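Local coordinates for UspA domain-containing protein (Pyrococcus horikoshii, PDB 2DUM), which is of unknown function but belongs to the universal stress protein A family and forms a two-chain assembly, at residues Val118-Leu123 with Lys148-Ile153. Residues are numbered along the deposited sequence; the frame is centred on the assembly and turned at random.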
loop_
_atom_site.group_PDB
_atom_site.type_symbol
_atom_site.label_atom_id
_atom_site.label_comp_id
_atom_site.label_asym_id
_atom_site.label_seq_id
_atom_site.Cartn_x
_atom_site.Cartn_y
_atom_site.Cartn_z
ATOM N N VAL A 118 -7.621 -13.104 -0.654
ATOM C CA VAL A 118 -7.365 -12.087 -1.673
ATOM C C VAL A 118 -5.869 -11.809 -1.743
ATOM O O VAL A 118 -5.167 -12.031 -0.760
ATOM C CB VAL A 118 -8.127 -10.766 -1.392
ATOM C CG1 VAL A 118 -9.472 -11.029 -1.029
ATOM C CG2 VAL A 118 -7.450 -9.886 -0.324
ATOM N N SER A 119 -5.409 -11.285 -2.893
ATOM C CA SER A 119 -3.985 -11.049 -3.152
ATOM C C SER A 119 -3.527 -9.787 -2.510
ATOM O O SER A 119 -2.411 -9.765 -2.045
ATOM C CB SER A 119 -3.679 -10.972 -4.647
ATOM O OG SER A 119 -4.573 -10.064 -5.226
ATOM N N LEU A 120 -4.396 -8.787 -2.494
ATOM C CA LEU A 120 -4.103 -7.449 -2.128
ATOM C C LEU A 120 -5.344 -6.850 -1.560
ATOM O O LEU A 120 -6.451 -7.247 -1.937
ATOM C CB LEU A 120 -3.802 -6.632 -3.360
ATOM C CG LEU A 120 -3.334 -5.205 -3.105
ATOM C CD1 LEU A 120 -2.280 -5.089 -2.022
ATOM C CD2 LEU A 120 -2.671 -4.636 -4.296
ATOM N N ILE A 121 -5.188 -5.865 -0.665
ATOM C CA ILE A 121 -6.297 -4.919 -0.472
ATOM C C ILE A 121 -5.921 -3.531 -0.947
ATOM O O ILE A 121 -4.773 -3.127 -0.748
ATOM C CB ILE A 121 -7.125 -4.990 0.882
ATOM C CG1 ILE A 121 -7.216 -3.619 1.440
ATOM C CG2 ILE A 121 -6.553 -5.832 1.964
ATOM C CD1 ILE A 121 -8.581 -3.207 1.841
ATOM N N ILE A 122 -6.844 -2.849 -1.624
ATOM C CA ILE A 122 -6.589 -1.510 -2.132
ATOM C C ILE A 122 -7.561 -0.647 -1.474
ATOM O O ILE A 122 -8.726 -1.004 -1.454
ATOM C CB ILE A 122 -6.963 -1.380 -3.595
ATOM C CG1 ILE A 122 -5.906 -2.060 -4.463
ATOM C CG2 ILE A 122 -7.033 0.058 -4.031
ATOM C CD1 ILE A 122 -6.479 -2.586 -5.753
ATOM N N LEU A 123 -7.076 0.496 -0.981
ATOM C CA LEU A 123 -7.822 1.520 -0.233
ATOM C C LEU A 123 -7.499 2.943 -0.677
ATOM O O LEU A 123 -6.313 3.254 -0.975
ATOM C CB LEU A 123 -7.329 1.587 1.184
ATOM C CG LEU A 123 -7.756 0.718 2.299
ATOM C CD1 LEU A 123 -8.963 0.133 1.705
ATOM C CD2 LEU A 123 -6.686 -0.301 2.551
ATOM N N LYS A 148 -3.126 -9.103 7.500
ATOM C CA LYS A 148 -1.868 -9.866 7.120
ATOM C C LYS A 148 -1.571 -9.771 5.623
ATOM O O LYS A 148 -0.391 -9.790 5.140
ATOM C CB LYS A 148 -1.958 -11.355 7.435
ATOM C CG LYS A 148 -2.604 -11.718 8.770
ATOM C CD LYS A 148 -1.921 -11.099 9.983
ATOM C CE LYS A 148 -2.794 -11.352 11.233
ATOM N NZ LYS A 148 -3.349 -12.730 11.076
ATOM N N LYS A 149 -2.669 -9.669 4.894
ATOM C CA LYS A 149 -2.694 -9.250 3.502
ATOM C C LYS A 149 -1.794 -7.955 3.172
ATOM O O LYS A 149 -1.426 -7.168 4.099
ATOM C CB LYS A 149 -4.181 -9.132 3.090
ATOM C CG LYS A 149 -4.871 -10.406 2.524
ATOM C CD LYS A 149 -4.923 -11.554 3.472
ATOM C CE LYS A 149 -5.464 -12.779 2.805
ATOM N NZ LYS A 149 -4.630 -13.211 1.588
ATOM N N PRO A 150 -1.317 -7.816 1.892
ATOM C CA PRO A 150 -0.685 -6.555 1.453
ATOM C C PRO A 150 -1.682 -5.478 1.156
ATOM O O PRO A 150 -2.889 -5.790 1.102
ATOM C CB PRO A 150 0.136 -6.965 0.252
ATOM C CG PRO A 150 -0.498 -8.204 -0.280
ATOM C CD PRO A 150 -1.186 -8.887 0.885
ATOM N N VAL A 151 -1.235 -4.213 1.089
ATOM C CA VAL A 151 -2.195 -3.108 1.074
ATOM C C VAL A 151 -1.775 -1.967 0.205
ATOM O O VAL A 151 -0.699 -1.429 0.398
ATOM C CB VAL A 151 -2.486 -2.525 2.471
ATOM C CG1 VAL A 151 -3.414 -1.250 2.375
ATOM C CG2 VAL A 151 -3.173 -3.511 3.360
ATOM N N LEU A 152 -2.623 -1.555 -0.731
ATOM C CA LEU A 152 -2.248 -0.487 -1.605
ATOM C C LEU A 152 -2.984 0.772 -1.119
ATOM O O LEU A 152 -4.273 0.908 -1.112
ATOM C CB LEU A 152 -2.680 -0.853 -3.015
ATOM C CG LEU A 152 -1.707 -0.585 -4.169
ATOM C CD1 LEU A 152 -2.411 -0.483 -5.454
ATOM C CD2 LEU A 152 -1.053 0.640 -4.045
ATOM N N ILE A 153 -2.218 1.744 -0.676
ATOM C CA ILE A 153 -2.988 2.937 -0.392
ATOM C C ILE A 153 -2.808 3.924 -1.528
ATOM O O ILE A 153 -1.701 4.367 -1.841
ATOM C CB ILE A 153 -2.960 3.475 1.083
ATOM C CG1 ILE A 153 -3.088 4.961 0.997
ATOM C CG2 ILE A 153 -1.771 3.074 1.895
ATOM C CD1 ILE A 153 -1.661 5.720 0.666
#
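Leu152 packs against Ile122 and Leu120 of the adjacent strand, on one face of the sheet. Its side chain runs side by side with that of Ile122, both pointing the same way, with Leu152 CB 3.7 Å from Ile122 CG1. Leu120 crosses it at a slant, bringing CD2 to 4.0 Å from Leu152 CB. The CG of Leu120 is anti to the backbone N (chi1 -174°), and from there the other methyl, CD1, lies near CB of Pro150. On the other face, CD2 of Leu123 meets CG1 of Val151, and CG2 of Ile121 touches CG2 of the same valine. Strand 7-11 borders this group, with Val8 and Phe10 on Ile122 and Pro11 on Ile121 and Leu123.

Between the faces, the backbones pair in parallel. Ile121 N donates to Pro150 O at 2.9 Å. Leu152 N donates to Ile121 O at 2.7 Å. Leu123 N then donates to Leu152 O at 2.8 Å.

The polar edge lies in the loops just before the two strands. The Lys149 chain bends at chi2 (61°) and chi4 (59°), which carries its ammonium group to the carbonyl of Val118. Lys149 NZ donates a hydrogen bond to Val118 O at 2.7 Å, in the carbonyl plane. CG of the same lysine rests near Val118 CG2. The ammonium group also forms a salt bridge with Asp158 of the second subunit. With an alanine in its place, both Val118 O and that aspartate would probably lose this partner.

Residues Val151 to Ile153 also pair antiparallel with a strand of the second subunit, so the sheet continues across the interface. Helix 138-146 lies in the connection between the two neighbouring parallel strands, a beta-alpha-beta crossover within the alpha/beta fold of the universal stress protein family.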